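Local atomic coordinates of FtsZ-like protein of unknown function (Nostoc punctiforme, PDB entry 3C8L), a protein that is of unknown function but is FtsZ-like and belongs to the Lin0512 family of conserved hypothetical proteins. Residues G90-G95 / E107-I112; Q20-A25 / P65-E70; E57-V62 / T83-S88; I24-A29 / E71-V76; I9-G14 / I112-V117. All coordinates share one frame; numbering follows the deposited sequence. Where two conformers were deposited one is given.

Contact 1: G90-G95 / E107-I112; sequences GMIVQG and EMLIAI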
# COMPACT_ATOMS: atom_id res chain seq x y z
N GLY A 90 3.91 7.87 14.76
CA GLY A 90 4.14 6.56 14.21
C GLY A 90 3.85 5.50 15.27
O GLY A 90 2.88 5.63 16.05
N MSE A 91 4.66 4.45 15.31
CA MSE A 91 4.45 3.41 16.30
C MSE A 91 5.71 2.56 16.50
O MSE A 91 6.52 2.44 15.58
CB MSE A 91 3.30 2.48 15.87
CG MSE A 91 2.71 1.61 16.98
SE MSE A 91 1.06 0.74 16.49
CE MSE A 91 1.91 -0.72 15.79
N ILE A 92 5.90 2.05 17.71
CA ILE A 92 6.96 1.08 18.01
C ILE A 92 6.27 -0.28 18.23
O ILE A 92 5.31 -0.38 19.01
CB ILE A 92 7.72 1.38 19.30
CG1 ILE A 92 8.45 2.72 19.16
CG2 ILE A 92 8.70 0.23 19.59
CD1 ILE A 92 9.14 3.23 20.45
N VAL A 93 6.74 -1.32 17.55
CA VAL A 93 6.26 -2.68 17.81
C VAL A 93 7.41 -3.32 18.65
O VAL A 93 8.54 -3.43 18.17
CB VAL A 93 6.02 -3.48 16.54
CG1 VAL A 93 5.57 -4.89 16.91
CG2 VAL A 93 5.01 -2.77 15.64
N GLN A 94 7.10 -3.69 19.89
CA GLN A 94 8.04 -4.34 20.80
C GLN A 94 8.09 -5.84 20.57
O GLN A 94 7.07 -6.50 20.43
CB GLN A 94 7.58 -4.16 22.25
CG GLN A 94 7.68 -2.77 22.79
CD GLN A 94 9.12 -2.34 23.03
OE1 GLN A 94 10.02 -3.17 23.15
NE2 GLN A 94 9.32 -1.04 23.13
N GLY A 95 9.29 -6.40 20.56
CA GLY A 95 9.41 -7.83 20.39
C GLY A 95 10.87 -8.21 20.49
O GLY A 95 11.73 -7.51 19.97
N GLU A 107 12.94 -3.57 18.93
CA GLU A 107 11.92 -2.70 18.39
C GLU A 107 11.85 -2.62 16.87
O GLU A 107 12.86 -2.76 16.17
CB GLU A 107 12.20 -1.27 18.87
CG GLU A 107 12.16 -1.06 20.38
CD GLU A 107 12.43 0.34 20.84
OE1 GLU A 107 12.85 1.17 20.04
OE2 GLU A 107 12.23 0.61 22.05
N MSE A 108 10.63 -2.55 16.36
CA MSE A 108 10.40 -2.28 14.93
C MSE A 108 9.81 -0.88 14.98
O MSE A 108 8.90 -0.62 15.78
CB MSE A 108 9.43 -3.21 14.20
CG MSE A 108 9.90 -4.60 13.99
SE MSE A 108 8.86 -5.47 12.60
CE MSE A 108 7.36 -5.82 13.65
N LEU A 109 10.31 0.00 14.13
CA LEU A 109 9.88 1.39 14.09
C LEU A 109 9.05 1.66 12.84
O LEU A 109 9.50 1.36 11.71
CB LEU A 109 11.09 2.33 14.11
CG LEU A 109 12.12 2.05 15.22
CD1 LEU A 109 13.27 3.08 15.13
CD2 LEU A 109 11.49 2.06 16.60
N ILE A 110 7.89 2.26 13.04
CA ILE A 110 6.98 2.58 11.96
C ILE A 110 6.79 4.09 11.85
O ILE A 110 6.46 4.77 12.82
CB ILE A 110 5.62 1.87 12.15
CG1 ILE A 110 5.80 0.36 12.33
CG2 ILE A 110 4.74 2.21 10.95
CD1 ILE A 110 4.54 -0.38 12.65
N ALA A 111 7.09 4.62 10.66
CA ALA A 111 6.92 6.02 10.34
C ALA A 111 5.77 6.23 9.37
O ALA A 111 5.46 5.35 8.58
CB ALA A 111 8.21 6.58 9.62
N ILE A 112 5.20 7.42 9.48
CA ILE A 112 4.19 7.92 8.57
C ILE A 112 4.76 9.15 7.87
O ILE A 112 5.43 9.97 8.51
CB ILE A 112 2.93 8.35 9.33
CG1 ILE A 112 2.28 7.12 9.94
CG2 ILE A 112 1.94 9.11 8.43
CD1 ILE A 112 1.24 7.47 10.90

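Contact 2: Q20-A25 / P65-E70; sequences QEPTIA and PEQVRE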
# COMPACT_ATOMS: atom_id res chain seq x y z
N GLN A 20 16.55 0.72 15.71
CA GLN A 20 17.60 1.74 15.78
C GLN A 20 17.74 2.64 14.56
O GLN A 20 18.66 3.46 14.52
CB GLN A 20 18.98 1.10 16.10
CG GLN A 20 19.00 0.25 17.34
CD GLN A 20 20.39 -0.27 17.67
OE1 GLN A 20 21.28 -0.32 16.80
NE2 GLN A 20 20.57 -0.66 18.92
N GLU A 21 16.87 2.52 13.54
CA GLU A 21 17.00 3.40 12.36
C GLU A 21 15.72 4.11 11.93
O GLU A 21 15.14 3.79 10.88
CB GLU A 21 17.65 2.68 11.17
CG GLU A 21 19.16 2.40 11.33
CD GLU A 21 20.06 3.64 11.28
OE1 GLU A 21 19.61 4.71 10.84
OE2 GLU A 21 21.26 3.52 11.64
N PRO A 22 15.26 5.09 12.72
CA PRO A 22 14.09 5.85 12.30
C PRO A 22 14.29 6.52 10.93
O PRO A 22 13.31 6.75 10.23
CB PRO A 22 13.89 6.85 13.44
CG PRO A 22 15.10 6.80 14.25
CD PRO A 22 15.79 5.54 14.02
N THR A 23 15.52 6.86 10.56
CA THR A 23 15.74 7.42 9.24
C THR A 23 15.25 6.48 8.12
O THR A 23 14.68 6.93 7.13
CB THR A 23 17.25 7.71 8.99
OG1 THR A 23 17.70 8.68 9.94
CG2 THR A 23 17.46 8.32 7.60
N ILE A 24 15.51 5.18 8.27
CA ILE A 24 15.10 4.15 7.30
C ILE A 24 13.58 4.10 7.22
O ILE A 24 12.99 4.05 6.14
CB ILE A 24 15.70 2.78 7.71
CG1 ILE A 24 17.23 2.79 7.49
CG2 ILE A 24 15.07 1.65 6.91
CD1 ILE A 24 17.92 1.51 7.85
N ALA A 25 12.93 4.07 8.38
CA ALA A 25 11.46 4.06 8.41
C ALA A 25 10.91 5.30 7.70
O ALA A 25 9.99 5.21 6.87
CB ALA A 25 10.96 3.98 9.85
N PRO A 65 12.16 10.87 16.70
CA PRO A 65 12.26 11.78 15.55
C PRO A 65 13.59 12.53 15.49
O PRO A 65 14.06 12.89 14.42
CB PRO A 65 11.08 12.73 15.76
CG PRO A 65 10.85 12.70 17.21
CD PRO A 65 11.07 11.29 17.60
N GLU A 66 14.18 12.77 16.65
CA GLU A 66 15.47 13.46 16.74
C GLU A 66 16.63 12.70 16.08
O GLU A 66 17.69 13.28 15.87
CB GLU A 66 15.84 13.76 18.22
CG GLU A 66 16.10 12.54 19.12
CD GLU A 66 14.89 11.74 19.61
OE1 GLU A 66 13.74 12.12 19.31
OE2 GLU A 66 15.11 10.71 20.29
N GLN A 67 16.43 11.42 15.76
CA GLN A 67 17.44 10.58 15.12
C GLN A 67 17.29 10.53 13.60
O GLN A 67 18.09 9.87 12.94
CB GLN A 67 17.41 9.16 15.68
CG GLN A 67 17.84 9.04 17.14
CD GLN A 67 17.77 7.63 17.66
OE1 GLN A 67 17.84 6.65 16.90
NE2 GLN A 67 17.56 7.51 18.97
N VAL A 68 16.28 11.21 13.04
CA VAL A 68 16.08 11.19 11.60
C VAL A 68 17.05 12.13 10.89
O VAL A 68 17.17 13.30 11.23
CB VAL A 68 14.63 11.55 11.25
CG1 VAL A 68 14.45 11.69 9.72
CG2 VAL A 68 13.68 10.47 11.76
N ARG A 69 17.76 11.58 9.91
CA ARG A 69 18.72 12.33 9.08
C ARG A 69 17.94 12.94 7.91
O ARG A 69 17.54 12.25 6.95
CB ARG A 69 19.82 11.40 8.59
CG ARG A 69 20.60 10.76 9.75
CD ARG A 69 21.75 9.90 9.27
NE ARG A 69 21.30 8.74 8.51
CZ ARG A 69 20.99 7.54 9.02
NH1 ARG A 69 21.05 7.31 10.31
NH2 ARG A 69 20.58 6.56 8.21
N GLU A 70 17.71 14.25 8.00
CA GLU A 70 16.87 14.95 7.04
C GLU A 70 17.25 14.86 5.59
O GLU A 70 16.41 14.66 4.73
CB GLU A 70 16.75 16.43 7.44
CG GLU A 70 16.13 17.35 6.38
CD GLU A 70 15.80 18.75 6.90
OE1 GLU A 70 15.55 18.89 8.13
OE2 GLU A 70 15.76 19.68 6.06
O HOH W 1 19.23 6.30 14.54
O HOH W 2 18.14 6.73 11.89

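Contact 3: E57-V62 / T83-S88; sequences EVQVAV and TLTVES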
# COMPACT_ATOMS: atom_id res chain seq x y z
N GLU A 57 6.34 19.75 0.52
CA GLU A 57 6.54 19.73 1.95
C GLU A 57 6.30 18.30 2.44
O GLU A 57 5.25 17.70 2.15
CB GLU A 57 5.57 20.66 2.66
CG GLU A 57 5.74 22.13 2.40
CD GLU A 57 4.62 22.94 3.12
OE1 GLU A 57 3.81 22.35 3.88
OE2 GLU A 57 4.56 24.11 2.86
N VAL A 58 7.21 17.81 3.28
CA VAL A 58 7.12 16.48 3.82
C VAL A 58 6.95 16.56 5.32
O VAL A 58 7.71 17.27 5.99
CB VAL A 58 8.38 15.64 3.49
CG1 VAL A 58 8.25 14.22 4.04
CG2 VAL A 58 8.63 15.62 2.00
N GLN A 59 5.92 15.88 5.85
CA GLN A 59 5.65 15.80 7.27
C GLN A 59 5.80 14.34 7.68
O GLN A 59 5.08 13.48 7.15
CB GLN A 59 4.21 16.26 7.56
CG GLN A 59 3.83 16.22 9.03
CD GLN A 59 2.33 16.36 9.30
OE1 GLN A 59 1.53 16.52 8.38
NE2 GLN A 59 1.96 16.31 10.57
N VAL A 60 6.77 14.06 8.56
CA VAL A 60 7.01 12.71 9.07
C VAL A 60 6.75 12.59 10.56
O VAL A 60 7.11 13.49 11.32
CB VAL A 60 8.48 12.26 8.79
CG1 VAL A 60 8.87 11.01 9.61
CG2 VAL A 60 8.68 12.00 7.29
N ALA A 61 6.09 11.51 10.97
CA ALA A 61 5.88 11.18 12.38
C ALA A 61 6.49 9.79 12.57
O ALA A 61 6.19 8.86 11.81
CB ALA A 61 4.44 11.25 12.79
N VAL A 62 7.35 9.65 13.58
CA VAL A 62 8.06 8.40 13.80
C VAL A 62 8.60 8.39 15.23
O VAL A 62 8.77 9.46 15.82
CB VAL A 62 9.28 8.33 12.79
CG1 VAL A 62 10.29 9.48 13.06
CG2 VAL A 62 10.00 7.00 12.80
N THR A 83 11.00 20.62 1.71
CA THR A 83 11.18 20.87 3.13
C THR A 83 10.69 19.65 3.90
O THR A 83 9.81 18.89 3.42
CB THR A 83 10.45 22.09 3.64
OG1 THR A 83 9.05 21.90 3.52
CG2 THR A 83 10.86 23.35 2.91
N LEU A 84 11.21 19.48 5.11
CA LEU A 84 10.83 18.38 5.99
C LEU A 84 10.58 18.84 7.42
O LEU A 84 11.27 19.73 7.94
CB LEU A 84 11.99 17.33 6.08
CG LEU A 84 11.80 16.12 7.01
CD1 LEU A 84 10.66 15.22 6.51
CD2 LEU A 84 13.11 15.32 7.10
N THR A 85 9.54 18.26 8.03
CA THR A 85 9.33 18.38 9.46
C THR A 85 9.29 16.93 9.98
O THR A 85 8.82 16.01 9.27
CB THR A 85 8.06 19.13 9.87
OG1 THR A 85 6.91 18.39 9.47
CG2 THR A 85 8.06 20.53 9.29
N VAL A 86 9.83 16.71 11.18
CA VAL A 86 9.80 15.41 11.82
C VAL A 86 9.24 15.63 13.23
O VAL A 86 9.66 16.56 13.93
CB VAL A 86 11.19 14.74 11.91
CG1 VAL A 86 11.05 13.30 12.30
CG2 VAL A 86 11.88 14.78 10.53
N GLU A 87 8.31 14.78 13.63
CA GLU A 87 7.67 14.86 14.93
C GLU A 87 7.48 13.46 15.50
O GLU A 87 7.57 12.46 14.78
CB GLU A 87 6.30 15.56 14.80
CG GLU A 87 5.25 14.73 14.05
CD GLU A 87 4.05 15.54 13.65
OE1 GLU A 87 3.10 15.64 14.46
OE2 GLU A 87 4.09 16.17 12.58
N SER A 88 7.25 13.38 16.81
CA SER A 88 7.03 12.10 17.48
C SER A 88 5.64 11.57 17.11
O SER A 88 4.65 12.29 17.18
CB SER A 88 7.17 12.23 18.99
OG SER A 88 7.04 10.97 19.61
O HOH W 3 7.50 20.13 5.73
O HOH W 4 6.42 16.33 11.20

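Contact 4: I24-A29 / E71-V76; sequences IAASRA and EEVLAV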
# COMPACT_ATOMS: atom_id res chain seq x y z
N ILE A 24 15.51 5.18 8.27
CA ILE A 24 15.10 4.15 7.30
C ILE A 24 13.58 4.10 7.22
O ILE A 24 12.99 4.05 6.14
CB ILE A 24 15.70 2.78 7.71
CG1 ILE A 24 17.23 2.79 7.49
CG2 ILE A 24 15.07 1.65 6.91
CD1 ILE A 24 17.92 1.51 7.85
N ALA A 25 12.93 4.07 8.38
CA ALA A 25 11.46 4.06 8.41
C ALA A 25 10.91 5.30 7.70
O ALA A 25 9.99 5.21 6.87
CB ALA A 25 10.96 3.98 9.85
N ALA A 26 11.50 6.47 8.00
CA ALA A 26 11.06 7.72 7.40
C ALA A 26 11.27 7.76 5.88
O ALA A 26 10.39 8.19 5.14
CB ALA A 26 11.75 8.90 8.06
N SER A 27 12.45 7.32 5.44
CA SER A 27 12.77 7.30 4.01
C SER A 27 11.80 6.38 3.26
O SER A 27 11.30 6.73 2.18
CB SER A 27 14.22 6.86 3.79
OG SER A 27 15.10 7.86 4.27
N ARG A 28 11.55 5.21 3.83
CA ARG A 28 10.63 4.24 3.22
C ARG A 28 9.21 4.80 3.21
O ARG A 28 8.46 4.54 2.26
CB ARG A 28 10.67 2.94 3.96
CG ARG A 28 11.94 2.16 3.68
CD ARG A 28 12.10 0.93 4.52
NE ARG A 28 13.29 0.16 4.14
CZ ARG A 28 13.81 -0.85 4.82
NH1 ARG A 28 13.26 -1.24 5.95
NH2 ARG A 28 14.92 -1.45 4.37
N ALA A 29 8.82 5.55 4.24
CA ALA A 29 7.50 6.15 4.29
C ALA A 29 7.29 7.17 3.15
O ALA A 29 6.24 7.19 2.51
CB ALA A 29 7.24 6.80 5.64
N GLU A 71 18.53 15.01 5.32
CA GLU A 71 19.02 15.02 3.95
C GLU A 71 18.77 13.71 3.22
O GLU A 71 18.45 13.70 2.03
CB GLU A 71 20.50 15.42 3.91
CG GLU A 71 20.81 16.85 4.46
CD GLU A 71 20.72 17.03 5.98
OE1 GLU A 71 20.67 16.02 6.74
OE2 GLU A 71 20.76 18.20 6.43
N GLU A 72 18.92 12.61 3.93
CA GLU A 72 18.66 11.29 3.37
C GLU A 72 17.18 11.11 3.06
O GLU A 72 16.82 10.57 2.01
CB GLU A 72 19.15 10.22 4.35
CG GLU A 72 18.90 8.81 3.94
CD GLU A 72 19.63 7.78 4.82
OE1 GLU A 72 20.59 8.16 5.52
OE2 GLU A 72 19.25 6.59 4.75
N VAL A 73 16.30 11.59 3.93
CA VAL A 73 14.86 11.48 3.71
C VAL A 73 14.44 12.32 2.50
O VAL A 73 13.70 11.84 1.64
CB VAL A 73 14.08 11.89 4.97
CG1 VAL A 73 12.58 11.92 4.70
CG2 VAL A 73 14.40 10.94 6.13
N LEU A 74 14.89 13.57 2.43
CA LEU A 74 14.49 14.42 1.32
C LEU A 74 15.01 13.96 -0.03
O LEU A 74 14.39 14.23 -1.05
CB LEU A 74 14.83 15.90 1.58
CG LEU A 74 13.99 16.58 2.66
CD1 LEU A 74 14.43 18.04 2.84
CD2 LEU A 74 12.50 16.49 2.35
N ALA A 75 16.14 13.26 -0.03
CA ALA A 75 16.70 12.75 -1.28
C ALA A 75 15.78 11.68 -1.91
O ALA A 75 15.96 11.33 -3.07
CB ALA A 75 18.12 12.20 -1.05
N VAL A 76 14.83 11.13 -1.17
CA VAL A 76 13.87 10.18 -1.77
C VAL A 76 13.02 10.91 -2.83
O VAL A 76 12.58 10.30 -3.80
CB VAL A 76 12.97 9.56 -0.68
CG1 VAL A 76 11.84 8.69 -1.27
CG2 VAL A 76 13.83 8.75 0.30
O HOH W 5 17.29 5.89 3.21

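Contact 5: I9-G14 / I112-V117; sequences IEMGMG and IAAVTV. With IMD (imidazole), chain F.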
# COMPACT_ATOMS: atom_id res chain seq x y z
N ILE A 9 -2.09 15.76 -1.37
CA ILE A 9 -1.39 15.21 -0.19
C ILE A 9 -1.32 13.70 -0.42
O ILE A 9 -2.34 13.05 -0.64
CB ILE A 9 -2.11 15.54 1.13
CG1 ILE A 9 -2.37 17.05 1.28
CG2 ILE A 9 -1.32 15.01 2.30
CD1 ILE A 9 -3.28 17.41 2.44
N GLU A 10 -0.11 13.15 -0.42
CA GLU A 10 0.16 11.73 -0.64
C GLU A 10 0.72 11.16 0.65
O GLU A 10 1.73 11.65 1.16
CB GLU A 10 1.20 11.61 -1.76
CG GLU A 10 0.78 12.22 -3.04
CD GLU A 10 1.93 12.27 -4.03
OE1 GLU A 10 2.20 11.27 -4.71
OE2 GLU A 10 2.56 13.35 -4.10
N MSE A 11 0.10 10.10 1.17
CA MSE A 11 0.48 9.54 2.45
C MSE A 11 1.01 8.12 2.32
O MSE A 11 0.56 7.32 1.48
CB MSE A 11 -0.73 9.61 3.40
CG MSE A 11 -0.99 11.09 3.83
SE MSE A 11 -2.77 11.50 4.43
CE MSE A 11 -3.66 11.48 2.67
N GLY A 12 1.95 7.78 3.18
CA GLY A 12 2.60 6.48 3.16
C GLY A 12 3.17 6.08 4.50
O GLY A 12 3.37 6.93 5.38
N MSE A 13 3.45 4.78 4.62
CA MSE A 13 4.01 4.18 5.83
C MSE A 13 5.33 3.50 5.48
O MSE A 13 5.43 2.87 4.41
CB MSE A 13 3.03 3.13 6.39
CG MSE A 13 3.50 2.41 7.66
SE MSE A 13 2.25 1.13 8.34
CE MSE A 13 2.25 0.02 6.93
N GLY A 14 6.29 3.57 6.38
CA GLY A 14 7.60 2.93 6.22
C GLY A 14 8.01 2.28 7.53
O GLY A 14 7.68 2.77 8.61
N ILE A 112 5.20 7.42 9.48
CA ILE A 112 4.19 7.92 8.57
C ILE A 112 4.76 9.15 7.87
O ILE A 112 5.43 9.97 8.51
CB ILE A 112 2.93 8.35 9.33
CG1 ILE A 112 2.28 7.12 9.94
CG2 ILE A 112 1.94 9.11 8.43
CD1 ILE A 112 1.24 7.47 10.90
N ALA A 113 4.51 9.29 6.57
CA ALA A 113 4.88 10.47 5.81
C ALA A 113 3.66 11.01 5.06
O ALA A 113 2.88 10.24 4.50
CB ALA A 113 6.04 10.23 4.80
N ALA A 114 3.49 12.33 5.10
CA ALA A 114 2.54 13.05 4.29
C ALA A 114 3.38 13.97 3.39
O ALA A 114 4.13 14.80 3.90
CB ALA A 114 1.54 13.87 5.10
N VAL A 115 3.28 13.77 2.07
CA VAL A 115 3.99 14.54 1.08
C VAL A 115 2.95 15.44 0.42
O VAL A 115 2.03 14.96 -0.24
CB VAL A 115 4.67 13.61 0.03
CG1 VAL A 115 5.32 14.44 -1.08
CG2 VAL A 115 5.67 12.66 0.71
N THR A 116 3.11 16.76 0.60
CA THR A 116 2.16 17.71 0.07
C THR A 116 2.78 18.52 -1.05
O THR A 116 3.89 19.06 -0.90
CB THR A 116 1.68 18.68 1.17
OG1 THR A 116 1.08 17.93 2.24
CG2 THR A 116 0.63 19.64 0.61
N VAL A 117 2.08 18.60 -2.19
CA VAL A 117 2.51 19.42 -3.30
C VAL A 117 1.69 20.71 -3.19
O VAL A 117 0.46 20.67 -3.05
CB VAL A 117 2.23 18.76 -4.64
CG1 VAL A 117 2.51 19.76 -5.77
CG2 VAL A 117 3.05 17.48 -4.77
N1 IMD F . 4.76 13.55 -5.35
C2 IMD F . 5.20 12.71 -6.25
N3 IMD F . 6.43 13.10 -6.65
C4 IMD F . 6.76 14.20 -5.96
C5 IMD F . 5.70 14.51 -5.14

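Contact 1: G90-G95 / E107-I112
V93 and M108 face each other as an antiparallel hydrogen-bonded pair, each N-H reaching the other's carbonyl oxygen. Their side chains run alongside: M108, a selenomethionine, bends at its last torsion (chi3 -78°), which turns CE back against V93 CG1 at 3.8 Å. The other branch, V93 CG2, meets I110 CD1 at 3.9 Å, and I110 CD1 also touches the CE of M91, a second selenomethionine. On the reverse face, I92 CG2 sits on the aliphatic stem of E107, 3.8 Å from its CG, while I92 CG1 lies against L109 CD2. Beyond that stem, E107 OE1 is hydrogen-bonded to Y64 OH, and OE2 lies 3.5 Å from Q94 NE2, the amide and carboxylate standing almost perpendicular. Cut back to an alanine, E107 would probably leave I92 CG2 with less cover and the Y64 hydroxyl without its carboxylate mate. Where the pairing begins, G90 has a phi of 67°, which favours glycine, and a CB here would run into I110 O, which its CA approaches to 3.2 Å. The M91, M108 and I110 side chains pack on the second subunit. The chemistry thus implies an apolar, partner-facing side and a reverse side that turns polar toward E107.

Contact 2: Q20-A25 / P65-E70
R69 crosses T23 at about a right angle, meeting it with most of its side chain. Its backbone N first donates to T23 OG1 at 2.9 Å, a fairly straight bond (160°). CB and CG then pass the same hydroxyl, CG at 3.6 Å. A bend at chi3 (-64°) folds the chain back, so that the guanidinium lies with one face over T23 OG1, which stands 3.6 Å above the centre of the group. NE and CZ also skirt T23 CG2. At the tip, NH1 makes a salt bridge to E21 OE1 at 3.0 Å, approached in the guanidinium plane and through the syn lone pair of the oxygen; NH2 adds a weak bond to OE1 and a salt bridge to E72. Water 2 accepts from T23 N and lies 2.7 Å from E21 OE1, bridging the carboxylate and the first turn of helix 22-34. Beside this, P22 CG rests on Q67 CB at 3.6 Å and P22 CB on V68 CG2. The arrangement joins two helix starts: E21 is at the N-cap position of helix 22-34 and R69 at that of helix 70-74, the helix of the beta-alpha-beta crossover between strands 55-62 and 81-94.

Contact 3: E57-V62 / T83-S88
L84 lays its CD1 methyl against V58 CG1 at 3.6 Å and reaches on to V60 CG2 at 3.9 Å, filling the step between two valines of the adjacent strand. Further along, V86 CG1 meets CG1 of both V60 and V62, at the looser distance of 4.2 Å for V60. Beneath this apolar row the strands run parallel, and the backbone bonds pass in turn from V58 N to T83 O, T85 N to V58 O, V60 N to T85 O, E87 N to V60 O and V62 N to E87 O.

The reverse face is largely polar, A61 being the exception. Q59, fully extended with CG anti to the backbone N (chi1 180°), carries its amide to E87, where NE2 donates to OE2 at 2.9 Å and 171°. The oxygen lies in the amide plane, yet the N-H comes in from above the carboxylate plane. Water 4 also donates to E87 OE2 at 2.7 Å; it accepts from T85 OG1 and donates to V60 O, tying three residues together. A leucine in place of E87 would probably cost Q59 NE2 its carboxylate partner and water 4 one of its acceptors, leaving the amide held by I92 O of the second subunit. E87 OE1 is hydrogen-bonded to a glycerol, probably from the crystallisation liquor.

These are the two strands of a beta-alpha-beta unit. Helix 70-74 covers V58 and L84 through L74, helix 22-34 covers V58 through V30 and V60 through A26, and strand 107-120 pairs along the other edge of strand 55-62.

Contact 4: I24-A29 / E71-V76
S27 OG, lying against V73, is the polar atom at this meeting point: it is hydrogen-bonded to T23 O one turn back in its own helix and lies 3.1 Å from water 5, to which it is also bonded. That water donates to E72 OE2 at 2.6 Å, making a bridge between the helices in place of any direct hydrogen bond. The extended E72 side chain, with CG anti to the backbone N (chi1 177°), carries its carboxylate out past the hydroxyl; its CG passes S27 OG at 3.9 Å. The second carboxylate oxygen, OE1, forms a salt bridge with R69 NH2, so each carboxylate oxygen has a partner.

Away from the water the valine methyls pack on small side chains and on backbone. V73 CG2 touches both S27 OG, 3.7 Å away, and A26 CB, 3.9 Å away. Three residues on from V73, V76 CG2 comes against S27 O at 3.7 Å and against S27 CB, while V76 CG1 also lies near that carbonyl oxygen. The small side chains of A26 and S27 let the backbones draw together, with CA of S27 and CA of V73 only 4.7 Å apart.

Behind the interface, A26 rests on V60 of strand 55-62, and L74 rests on V58 of the same strand. V73 and V76 extend the seam to V30 further along helix 22-34. The contact is therefore that of two neighbouring helices packed against each other on one face of the sheet in an alpha/beta arrangement, the shorter helix belonging to the beta-alpha-beta unit of strands 55-62 and 81-94.

Contact 5: I9-G14 / I112-V117
E10 and V115, like G12 and A113, form antiparallel hydrogen-bonded pairs, and the segment axes come within 4.5 Å, their directions 163° apart. They join strand 4-16 to strand 107-120 within the mixed beta sheet of this alpha/beta fold. The four bonds are 2.8 to 2.9 Å long, and V115 N to E10 O, at 174°, is the straightest.

At the non-hydrogen-bonded pair I9 and T116, next beyond E10 and V115, the side chains lie alongside, the I9 CG1 branch 3.7 Å from T116 OG1. I9 CG2 comes back toward A114 CB, which also takes M11 CG, of a selenomethionine, at 4.0 Å. The A114 methyl thus touches both larger side chains. This face packs on another chain, I9 on M108 and M11 on I110 of the second subunit. I9 and E10 also pair with a strand of the fourth subunit, carrying the sheet on across that interface.

The other face looks to helix 22-34: A113 packs on A29 and V30, and V115 on I34. G12 adds no side chain to it. E10 projects from this face, CG anti to the carbonyl carbon (chi1 -59°), its extended stem carrying the carboxylate outward, nearly at a right angle to its own strand segment. Its OE1 accepts from N37 ND2, while OE2 takes the N1 hydrogen of an imidazole, probably from the crystallisation liquor, in a short, straight bond of 2.5 Å. Next to that nitrogen, ring atom C5 is met by methyls, V115 CG1 and, at 4.0 Å, V117 CG2.

From the N terminus, strand 4-16 opens contact 5, which closes only at strand 107-120 and so encloses nearly the whole chain, the other four contacts included. Helix 22-34 follows and starts contacts 2 and 4, which close successively at the loop 65-70 and at helix 70-74. Contact 3 begins at strand 55-62, before those two have closed, and ends on strand 81-94 after them, so it crosses both. Contact 1 comes last, a hairpin pairing the end of strand 81-94 with the start of strand 107-120, and shares I112 with contact 5. Contacts 1, 3 and 5 assemble the sheet, while contact 2 ties helix 22-34 to loop 65-70 and contact 4 joins the helices on one face of it.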